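Local coordinates for protein citrate lyase, subunit 1 (Methanosaeta concilii, PDB 6HXI) that probably works with a partner subunit to convert citrate, ATP and CoA into acetyl-CoA, oxaloacetate, ADP and phosphate, at residues G307-E312 / A349-G354; E313-T318 / V356-E361; A341-T346 / V375-P380. All blocks are in the same frame, centred on the assembly; numbering follows the deposited sequence.

Interaction 1: G307-E312 / A349-G354; sequences GDPNTE and AKTFKG. With COA (coenzyme A), chain G.
Thr311 lies across the turn 350-354 of helix 348-361, its hydroxyl over Lys350 O and its methyl over Gly354 N and the stem of Lys353. The bond from Thr311 OG1 to Lys350 O measures 2.7 Å and meets the carbonyl well off its C=O line (117°) and tilted out of its plane. A chi1 of -60° sets OG1 beside the backbone N and leaves the methyl anti to it, and Thr311 CG2 rests 3.9 Å from Lys353 CG. Gly354 has no side chain, which lets its CA come within 3.5 Å of Thr311 O in a CA-H...O contact. One turn back, Thr351 CG2 touches Pro309 O at 3.4 Å, while Thr351 OG1 faces its own helix and bonds Asp347 O. Asn310, the N-cap of helix 311-325, takes Glu313 N with OD1. At the far end Gly307, with positive phi, sets its CA 3.4 Å from coenzyme A O5P and gives its N to the citrate hydroxyl. The threonine hydroxyl thus gives a second donor to the Lys350 carbonyl, whose bond from Gly354 N is weak, pinning the first turns of the two helices together.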
# COMPACT_ATOMS: atom_id res chain seq x y z
N GLY C 307 -28.47 3.38 -39.90
CA GLY C 307 -27.79 2.43 -39.01
C GLY C 307 -26.93 3.08 -37.95
O GLY C 307 -25.89 2.54 -37.57
N ASP C 308 -27.38 4.25 -37.46
CA ASP C 308 -26.74 5.07 -36.42
C ASP C 308 -25.23 5.33 -36.67
O ASP C 308 -24.40 4.87 -35.87
CB ASP C 308 -26.99 4.51 -35.01
CG ASP C 308 -26.66 5.47 -33.86
OD1 ASP C 308 -26.72 6.72 -34.06
OD2 ASP C 308 -26.37 4.97 -32.74
N PRO C 309 -24.85 6.09 -37.74
CA PRO C 309 -23.42 6.40 -37.94
C PRO C 309 -22.94 7.45 -36.93
O PRO C 309 -23.73 8.31 -36.53
CB PRO C 309 -23.36 6.94 -39.37
CG PRO C 309 -24.72 7.42 -39.69
CD PRO C 309 -25.70 6.72 -38.79
N ASN C 310 -21.65 7.38 -36.50
CA ASN C 310 -21.10 8.35 -35.56
C ASN C 310 -20.86 9.72 -36.20
O ASN C 310 -20.95 9.86 -37.42
CB ASN C 310 -19.84 7.81 -34.85
CG ASN C 310 -18.67 7.48 -35.75
OD1 ASN C 310 -18.28 8.24 -36.64
ND2 ASN C 310 -18.03 6.35 -35.48
N THR C 311 -20.54 10.73 -35.36
CA THR C 311 -20.24 12.11 -35.76
C THR C 311 -19.17 12.21 -36.85
O THR C 311 -19.35 12.94 -37.82
CB THR C 311 -19.89 12.92 -34.50
OG1 THR C 311 -21.00 12.88 -33.63
CG2 THR C 311 -19.54 14.38 -34.82
N GLU C 312 -18.05 11.50 -36.68
CA GLU C 312 -16.92 11.46 -37.60
C GLU C 312 -17.36 10.94 -38.96
O GLU C 312 -17.01 11.55 -39.97
CB GLU C 312 -15.79 10.62 -37.00
CG GLU C 312 -14.53 10.46 -37.84
CD GLU C 312 -13.65 9.33 -37.34
OE1 GLU C 312 -13.57 8.29 -38.02
OE2 GLU C 312 -13.09 9.47 -36.23
N ALA C 349 -28.65 14.01 -32.69
CA ALA C 349 -27.70 14.95 -32.09
C ALA C 349 -26.29 14.69 -32.58
O ALA C 349 -25.61 15.65 -32.94
CB ALA C 349 -27.75 14.85 -30.58
N LYS C 350 -25.84 13.41 -32.54
CA LYS C 350 -24.50 12.96 -32.96
C LYS C 350 -24.30 13.11 -34.47
O LYS C 350 -23.25 13.59 -34.90
CB LYS C 350 -24.24 11.49 -32.55
CG LYS C 350 -24.19 11.25 -31.06
CD LYS C 350 -23.93 9.78 -30.75
CE LYS C 350 -24.11 9.49 -29.28
NZ LYS C 350 -23.92 8.05 -28.97
N THR C 351 -25.31 12.68 -35.27
CA THR C 351 -25.25 12.78 -36.74
C THR C 351 -25.25 14.25 -37.18
O THR C 351 -24.36 14.64 -37.94
CB THR C 351 -26.34 11.95 -37.45
OG1 THR C 351 -27.63 12.44 -37.11
CG2 THR C 351 -26.23 10.47 -37.18
N PHE C 352 -26.22 15.07 -36.67
CA PHE C 352 -26.29 16.49 -37.02
C PHE C 352 -25.11 17.27 -36.48
O PHE C 352 -24.78 18.29 -37.08
CB PHE C 352 -27.64 17.13 -36.64
CG PHE C 352 -28.77 16.85 -37.60
CD1 PHE C 352 -28.66 15.86 -38.59
CD2 PHE C 352 -29.96 17.56 -37.53
CE1 PHE C 352 -29.70 15.60 -39.46
CE2 PHE C 352 -31.01 17.29 -38.41
CZ PHE C 352 -30.86 16.32 -39.38
N LYS C 353 -24.40 16.78 -35.45
CA LYS C 353 -23.18 17.43 -34.97
C LYS C 353 -22.11 17.34 -36.07
O LYS C 353 -21.39 18.32 -36.27
CB LYS C 353 -22.66 16.82 -33.65
CG LYS C 353 -21.36 17.45 -33.17
CD LYS C 353 -21.14 17.29 -31.68
CE LYS C 353 -20.17 18.33 -31.16
NZ LYS C 353 -18.76 17.95 -31.39
N GLY C 354 -22.04 16.20 -36.77
CA GLY C 354 -21.14 15.96 -37.90
C GLY C 354 -21.48 16.83 -39.10
O GLY C 354 -20.59 17.40 -39.74
N1A COA G . -10.78 -7.11 -30.20
C2A COA G . -11.23 -7.82 -31.24
N3A COA G . -12.42 -7.76 -31.84
C4A COA G . -13.23 -6.89 -31.23
C5A COA G . -12.91 -6.09 -30.15
C6A COA G . -11.60 -6.19 -29.64
N6A COA G . -11.13 -5.42 -28.66
N7A COA G . -14.03 -5.38 -29.72
C8A COA G . -14.97 -5.75 -30.55
N9A COA G . -14.57 -6.66 -31.48
C1B COA G . -15.38 -7.30 -32.52
C2B COA G . -16.61 -8.05 -32.02
O2B COA G . -16.27 -9.35 -31.55
C3B COA G . -17.44 -8.09 -33.30
O3B COA G . -17.00 -9.13 -34.20
P3B COA G . -17.94 -9.83 -35.28
O7A COA G . -18.56 -8.74 -36.09
O8A COA G . -17.06 -10.74 -36.06
O9A COA G . -18.95 -10.67 -34.47
C4B COA G . -17.07 -6.79 -34.03
O4B COA G . -15.86 -6.32 -33.41
C5B COA G . -18.13 -5.72 -34.02
O5B COA G . -18.65 -5.63 -32.67
P1A COA G . -20.25 -5.46 -32.39
O1A COA G . -20.57 -5.01 -31.01
O2A COA G . -21.05 -6.67 -32.84
O3A COA G . -20.45 -4.27 -33.44
P2A COA G . -21.53 -3.18 -33.87
O4A COA G . -21.31 -1.94 -33.09
O5A COA G . -21.27 -2.94 -35.34
O6A COA G . -23.00 -3.81 -33.61
CBP COA G . -25.03 -3.92 -34.94
CCP COA G . -23.69 -4.58 -34.60
CDP COA G . -25.75 -4.80 -35.98
CEP COA G . -25.92 -3.78 -33.69
CAP COA G . -24.76 -2.51 -35.53
OAP COA G . -23.73 -2.55 -36.50
C9P COA G . -25.95 -1.76 -36.10
O9P COA G . -26.72 -1.15 -35.34
N8P COA G . -26.11 -1.78 -37.43
C7P COA G . -27.26 -1.19 -38.11
C6P COA G . -28.10 -2.24 -38.79
C5P COA G . -29.23 -1.63 -39.58
O5P COA G . -29.13 -0.51 -40.07
N4P COA G . -30.34 -2.37 -39.68
C3P COA G . -31.56 -1.88 -40.31
C2P COA G . -32.39 -1.01 -39.40
S1P COA G . -33.93 -0.69 -40.30

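Interaction 2: E313-T318 / V356-E361; sequences ETYHYT and VMALEE
Tyr315 reaches over to Glu361, its OH giving a 2.7 Å hydrogen bond to Glu361 OE2. The hydroxyl comes from above the carboxylate plane, and ring and carboxylate are turned 58° apart, so the two groups cross and do not lie flat together. Along the same ring, Tyr315 CD1 sits 3.7 Å from Met357 CB, the side chains crossing at about a right angle, and the ring edge meets Ala358 N. The rest of Met357 leads off, leaving its stem to make the contact. Deeper in, Thr318 and Ala358 meet methyl to methyl, with Thr318 CG2 3.6 Å from Ala358 CB.

Behind this shell, Tyr315 owes its reach to a first torsion that sets CG anti to the backbone N (chi1 165°). The face of the His316 ring lies against Tyr315 CD2. Thr318 is held by its own helix: OG1 gives a 2.7 Å bond to Thr314 O, which takes Thr318 N from the other face of its plane, and this turns CG2 outward to Ala358. The small alanine lets the two helix segments approach to 8.4 Å between axes, crossing at -37°. Ala358 also touches Cys319 and Leu322 further along helix 311-325, while Val356 and Leu359 pack on helix 382-396.

A phenylalanine in place of Tyr315 would probably keep the contact with Met357 but leave the Glu361 carboxylate without this donor and freer to turn. The pair of helices is thus joined by apolar contact on its inner side and, toward its more exposed side, by one neutral donor holding a carboxylate.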
# COMPACT_ATOMS: atom_id res chain seq x y z
N GLU C 313 -18.14 9.84 -38.99
CA GLU C 313 -18.63 9.26 -40.25
C GLU C 313 -19.54 10.23 -41.00
O GLU C 313 -19.34 10.43 -42.20
CB GLU C 313 -19.33 7.92 -40.02
CG GLU C 313 -18.36 6.82 -39.60
CD GLU C 313 -18.95 5.57 -38.97
OE1 GLU C 313 -20.15 5.57 -38.62
OE2 GLU C 313 -18.19 4.59 -38.81
N THR C 314 -20.49 10.88 -40.28
CA THR C 314 -21.43 11.84 -40.88
C THR C 314 -20.71 13.10 -41.32
O THR C 314 -21.10 13.72 -42.31
CB THR C 314 -22.64 12.14 -39.96
OG1 THR C 314 -22.17 12.80 -38.78
CG2 THR C 314 -23.41 10.89 -39.60
N TYR C 315 -19.65 13.47 -40.59
CA TYR C 315 -18.84 14.65 -40.90
C TYR C 315 -18.16 14.47 -42.26
O TYR C 315 -18.29 15.34 -43.12
CB TYR C 315 -17.82 14.91 -39.78
CG TYR C 315 -16.72 15.86 -40.17
CD1 TYR C 315 -16.93 17.24 -40.15
CD2 TYR C 315 -15.48 15.39 -40.60
CE1 TYR C 315 -15.93 18.12 -40.52
CE2 TYR C 315 -14.47 16.27 -40.99
CZ TYR C 315 -14.70 17.64 -40.94
OH TYR C 315 -13.73 18.52 -41.33
N HIS C 316 -17.46 13.33 -42.47
CA HIS C 316 -16.77 13.00 -43.73
C HIS C 316 -17.72 12.89 -44.91
O HIS C 316 -17.37 13.33 -46.00
CB HIS C 316 -15.90 11.75 -43.60
CG HIS C 316 -14.71 11.97 -42.72
ND1 HIS C 316 -14.50 11.21 -41.58
CD2 HIS C 316 -13.72 12.88 -42.82
CE1 HIS C 316 -13.39 11.67 -41.04
NE2 HIS C 316 -12.88 12.68 -41.75
N TYR C 317 -18.92 12.34 -44.67
CA TYR C 317 -19.99 12.21 -45.65
C TYR C 317 -20.48 13.59 -46.09
O TYR C 317 -20.59 13.84 -47.29
CB TYR C 317 -21.14 11.39 -45.05
CG TYR C 317 -22.22 11.02 -46.05
CD1 TYR C 317 -22.13 9.85 -46.80
CD2 TYR C 317 -23.35 11.81 -46.21
CE1 TYR C 317 -23.13 9.49 -47.70
CE2 TYR C 317 -24.36 11.46 -47.09
CZ TYR C 317 -24.24 10.30 -47.85
OH TYR C 317 -25.24 9.97 -48.74
N THR C 318 -20.79 14.48 -45.12
CA THR C 318 -21.29 15.83 -45.35
C THR C 318 -20.23 16.66 -46.08
O THR C 318 -20.58 17.45 -46.95
CB THR C 318 -21.80 16.50 -44.05
OG1 THR C 318 -22.70 15.62 -43.37
CG2 THR C 318 -22.52 17.83 -44.30
N VAL C 356 -23.30 19.74 -38.98
CA VAL C 356 -23.03 21.12 -38.55
C VAL C 356 -21.54 21.44 -38.70
O VAL C 356 -21.22 22.48 -39.27
CB VAL C 356 -23.62 21.45 -37.14
CG1 VAL C 356 -23.04 22.74 -36.56
CG2 VAL C 356 -25.14 21.53 -37.18
N MET C 357 -20.64 20.53 -38.25
CA MET C 357 -19.18 20.69 -38.35
C MET C 357 -18.68 20.88 -39.79
O MET C 357 -17.80 21.72 -40.04
CB MET C 357 -18.45 19.52 -37.70
CG MET C 357 -18.43 19.62 -36.20
SD MET C 357 -17.73 18.17 -35.40
CE MET C 357 -16.81 19.00 -34.07
N ALA C 358 -19.26 20.11 -40.74
CA ALA C 358 -18.91 20.21 -42.16
C ALA C 358 -19.43 21.53 -42.74
O ALA C 358 -18.66 22.21 -43.41
CB ALA C 358 -19.46 19.04 -42.93
N LEU C 359 -20.70 21.91 -42.42
CA LEU C 359 -21.32 23.16 -42.89
C LEU C 359 -20.55 24.39 -42.42
O LEU C 359 -20.40 25.33 -43.20
CB LEU C 359 -22.80 23.25 -42.50
CG LEU C 359 -23.77 22.31 -43.21
CD1 LEU C 359 -25.09 22.23 -42.48
CD2 LEU C 359 -24.00 22.71 -44.65
N GLU C 360 -20.02 24.35 -41.17
CA GLU C 360 -19.19 25.41 -40.57
C GLU C 360 -17.92 25.59 -41.39
O GLU C 360 -17.51 26.72 -41.65
CB GLU C 360 -18.81 25.05 -39.13
CG GLU C 360 -19.79 25.54 -38.07
CD GLU C 360 -19.51 25.07 -36.65
OE1 GLU C 360 -19.59 23.85 -36.40
OE2 GLU C 360 -19.27 25.94 -35.78
N GLU C 361 -17.29 24.46 -41.81
CA GLU C 361 -16.06 24.45 -42.60
C GLU C 361 -16.24 24.94 -44.03
O GLU C 361 -15.32 25.55 -44.58
CB GLU C 361 -15.40 23.06 -42.58
CG GLU C 361 -14.30 22.99 -41.55
CD GLU C 361 -13.58 21.66 -41.46
OE1 GLU C 361 -13.01 21.21 -42.49
OE2 GLU C 361 -13.55 21.07 -40.35

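Interaction 3: A341-T346 / V375-P380; sequences AIANFT and VRRGGP. With COA (coenzyme A), chain G; FLC (citrate anion), chain M.
Ala343 N donates a nearly straight bond (169°) to Gly378 O, 3.1 Å away, although the donor stands above the carbonyl plane. This single bridge aligns Ile342 with Gly378. Beside it Arg377 reaches back to the 341-346 loop: CG is anti to the backbone N (chi1 -166°) and a bend at chi2 brings the guanidinium round to the citrate. The NH1/NH2 end of the Arg377 guanidinium grips one carboxylate in a two-pronged, end-on pair, NH1 to citrate OA2 at 2.8 Å and NH2 to citrate OA1 at 2.9 Å. NH1 also gives a weak bond to Ala341 O, so its two partners are one anion oxygen and one main-chain carbonyl.

The loops 341-346 and 377-380 follow neighbouring parallel strands, 334-338 and 371-376, at their C-terminal ends, the usual place for a binding site in an open alpha/beta fold; the domain belongs to the succinyl-CoA synthetase clan. Helix 348-361 begins just beyond the first loop.

The central carboxylate is met mostly by main-chain N-H groups. Citrate OB2 takes both Asn344 N and Asn344 ND2, the latter at 2.8 Å, while OB1 takes Phe345 N and Thr346 N, the second at 3.0 Å. The citrate hydroxyl OHB donates to Thr346 OG1 (2.7 Å), which also accepts from Asp308 N. OB1 lies over one face of the Phe345 ring, whose CE1 approaches coenzyme A C2P. Asn344 is steadied in turn by the succinyl-CoA ligase alpha-subunit chain, with OD1 taking Ala155 N and ND2 giving to Gly179 O. Arg376, turned from the citrate, pairs its NH1 with Glu184 of that chain and with Gly340 O.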
# COMPACT_ATOMS: atom_id res chain seq x y z
N ALA C 341 -36.94 10.22 -42.15
CA ALA C 341 -38.12 9.88 -41.37
C ALA C 341 -37.83 10.16 -39.89
O ALA C 341 -36.81 10.77 -39.56
CB ALA C 341 -38.47 8.41 -41.56
N ILE C 342 -38.73 9.74 -39.01
CA ILE C 342 -38.54 9.84 -37.57
C ILE C 342 -37.73 8.57 -37.26
O ILE C 342 -38.25 7.48 -37.43
CB ILE C 342 -39.88 9.91 -36.80
CG1 ILE C 342 -40.73 11.13 -37.25
CG2 ILE C 342 -39.62 9.92 -35.26
CD1 ILE C 342 -42.23 11.03 -36.89
N ALA C 343 -36.41 8.72 -36.95
CA ALA C 343 -35.54 7.57 -36.70
C ALA C 343 -35.97 6.75 -35.51
O ALA C 343 -36.56 7.27 -34.55
CB ALA C 343 -34.09 7.99 -36.55
N ASN C 344 -35.62 5.46 -35.56
CA ASN C 344 -35.86 4.53 -34.46
C ASN C 344 -34.63 4.52 -33.55
O ASN C 344 -34.76 4.30 -32.35
CB ASN C 344 -36.08 3.12 -35.00
CG ASN C 344 -37.23 3.00 -35.95
OD1 ASN C 344 -38.38 2.79 -35.55
ND2 ASN C 344 -36.92 3.05 -37.22
N PHE C 345 -33.43 4.66 -34.10
CA PHE C 345 -32.25 4.55 -33.24
C PHE C 345 -31.10 5.47 -33.63
O PHE C 345 -30.29 5.77 -32.76
CB PHE C 345 -31.78 3.09 -33.11
CG PHE C 345 -31.23 2.42 -34.35
CD1 PHE C 345 -32.09 1.82 -35.27
CD2 PHE C 345 -29.86 2.33 -34.56
CE1 PHE C 345 -31.58 1.17 -36.41
CE2 PHE C 345 -29.35 1.69 -35.70
CZ PHE C 345 -30.22 1.11 -36.61
N THR C 346 -31.01 5.91 -34.89
CA THR C 346 -29.98 6.85 -35.35
C THR C 346 -30.08 8.08 -34.49
O THR C 346 -31.15 8.69 -34.39
CB THR C 346 -30.17 7.17 -36.84
OG1 THR C 346 -29.98 5.97 -37.61
CG2 THR C 346 -29.22 8.27 -37.36
N VAL C 375 -34.03 21.33 -43.84
CA VAL C 375 -33.95 20.22 -42.89
C VAL C 375 -35.33 19.78 -42.36
O VAL C 375 -36.12 20.63 -41.99
CB VAL C 375 -33.01 20.57 -41.71
CG1 VAL C 375 -32.75 19.34 -40.82
CG2 VAL C 375 -31.70 21.19 -42.19
N ARG C 376 -35.60 18.45 -42.32
CA ARG C 376 -36.78 17.83 -41.72
C ARG C 376 -36.30 16.54 -41.05
O ARG C 376 -35.91 15.60 -41.74
CB ARG C 376 -37.90 17.52 -42.73
CG ARG C 376 -39.23 17.08 -42.07
CD ARG C 376 -39.29 15.58 -41.74
NE ARG C 376 -40.57 15.20 -41.11
CZ ARG C 376 -40.92 13.95 -40.81
NH1 ARG C 376 -40.10 12.94 -41.08
NH2 ARG C 376 -42.10 13.69 -40.27
N ARG C 377 -36.34 16.50 -39.73
CA ARG C 377 -35.87 15.32 -39.01
C ARG C 377 -36.57 15.10 -37.68
O ARG C 377 -36.93 16.04 -36.99
CB ARG C 377 -34.34 15.39 -38.85
CG ARG C 377 -33.65 14.09 -38.42
CD ARG C 377 -33.66 12.99 -39.47
NE ARG C 377 -32.71 11.93 -39.10
CZ ARG C 377 -32.94 10.63 -39.23
NH1 ARG C 377 -34.07 10.20 -39.76
NH2 ARG C 377 -32.01 9.76 -38.87
N GLY C 378 -36.74 13.82 -37.37
CA GLY C 378 -37.25 13.29 -36.11
C GLY C 378 -36.36 12.13 -35.70
O GLY C 378 -35.54 11.66 -36.51
N GLY C 379 -36.51 11.67 -34.46
CA GLY C 379 -35.71 10.57 -33.93
C GLY C 379 -35.00 10.85 -32.62
O GLY C 379 -35.19 11.93 -32.04
N PRO C 380 -34.19 9.87 -32.10
CA PRO C 380 -33.48 10.09 -30.82
C PRO C 380 -32.69 11.39 -30.75
O PRO C 380 -31.85 11.64 -31.60
CB PRO C 380 -32.60 8.84 -30.69
CG PRO C 380 -33.29 7.81 -31.49
CD PRO C 380 -33.91 8.53 -32.64
N1A COA G . -10.78 -7.11 -30.20
C2A COA G . -11.23 -7.82 -31.24
N3A COA G . -12.42 -7.76 -31.84
C4A COA G . -13.23 -6.89 -31.23
C5A COA G . -12.91 -6.09 -30.15
C6A COA G . -11.60 -6.19 -29.64
N6A COA G . -11.13 -5.42 -28.66
N7A COA G . -14.03 -5.38 -29.72
C8A COA G . -14.97 -5.75 -30.55
N9A COA G . -14.57 -6.66 -31.48
C1B COA G . -15.38 -7.30 -32.52
C2B COA G . -16.61 -8.05 -32.02
O2B COA G . -16.27 -9.35 -31.55
C3B COA G . -17.44 -8.09 -33.30
O3B COA G . -17.00 -9.13 -34.20
P3B COA G . -17.94 -9.83 -35.28
O7A COA G . -18.56 -8.74 -36.09
O8A COA G . -17.06 -10.74 -36.06
O9A COA G . -18.95 -10.67 -34.47
C4B COA G . -17.07 -6.79 -34.03
O4B COA G . -15.86 -6.32 -33.41
C5B COA G . -18.13 -5.72 -34.02
O5B COA G . -18.65 -5.63 -32.67
P1A COA G . -20.25 -5.46 -32.39
O1A COA G . -20.57 -5.01 -31.01
O2A COA G . -21.05 -6.67 -32.84
O3A COA G . -20.45 -4.27 -33.44
P2A COA G . -21.53 -3.18 -33.87
O4A COA G . -21.31 -1.94 -33.09
O5A COA G . -21.27 -2.94 -35.34
O6A COA G . -23.00 -3.81 -33.61
CBP COA G . -25.03 -3.92 -34.94
CCP COA G . -23.69 -4.58 -34.60
CDP COA G . -25.75 -4.80 -35.98
CEP COA G . -25.92 -3.78 -33.69
CAP COA G . -24.76 -2.51 -35.53
OAP COA G . -23.73 -2.55 -36.50
C9P COA G . -25.95 -1.76 -36.10
O9P COA G . -26.72 -1.15 -35.34
N8P COA G . -26.11 -1.78 -37.43
C7P COA G . -27.26 -1.19 -38.11
C6P COA G . -28.10 -2.24 -38.79
C5P COA G . -29.23 -1.63 -39.58
O5P COA G . -29.13 -0.51 -40.07
N4P COA G . -30.34 -2.37 -39.68
C3P COA G . -31.56 -1.88 -40.31
C2P COA G . -32.39 -1.01 -39.40
S1P COA G . -33.93 -0.69 -40.30
CAC FLC M . -32.98 6.64 -40.00
CA FLC M . -33.14 5.18 -40.41
CB FLC M . -32.67 4.12 -39.39
CBC FLC M . -33.34 4.41 -38.03
CG FLC M . -33.02 2.71 -39.89
CGC FLC M . -33.28 2.56 -41.39
OA1 FLC M . -31.84 7.00 -39.59
OA2 FLC M . -33.97 7.41 -40.16
OB1 FLC M . -32.59 4.72 -37.09
OB2 FLC M . -34.59 4.32 -37.97
OG1 FLC M . -32.30 2.34 -42.13
OG2 FLC M . -34.46 2.67 -41.80
OHB FLC M . -31.26 4.20 -39.25

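Overall arrangement
Read from the N terminus, the chain passes through 307-312 and 313-318, the entry and early turns of helix 311-325, then crosses strand 334-338 to the loop 341-346, runs along helix 348-361 through 349-354 and 356-361, and returns on strand 371-376 to 375-380. Interaction 1 closes the first loop, interaction 2 the next and interaction 3 the last; every pair crosses and none is nested. Interactions 1 and 2 join the same two helices one after the other, linked by Thr314 OG1 to Thr351 O. Interaction 3 ties the loops that follow two neighbouring parallel strands, and meets interaction 1 where Asp308 and Gly307 touch Thr346 and Phe345 beside coenzyme A; interaction 2 stays apart from it.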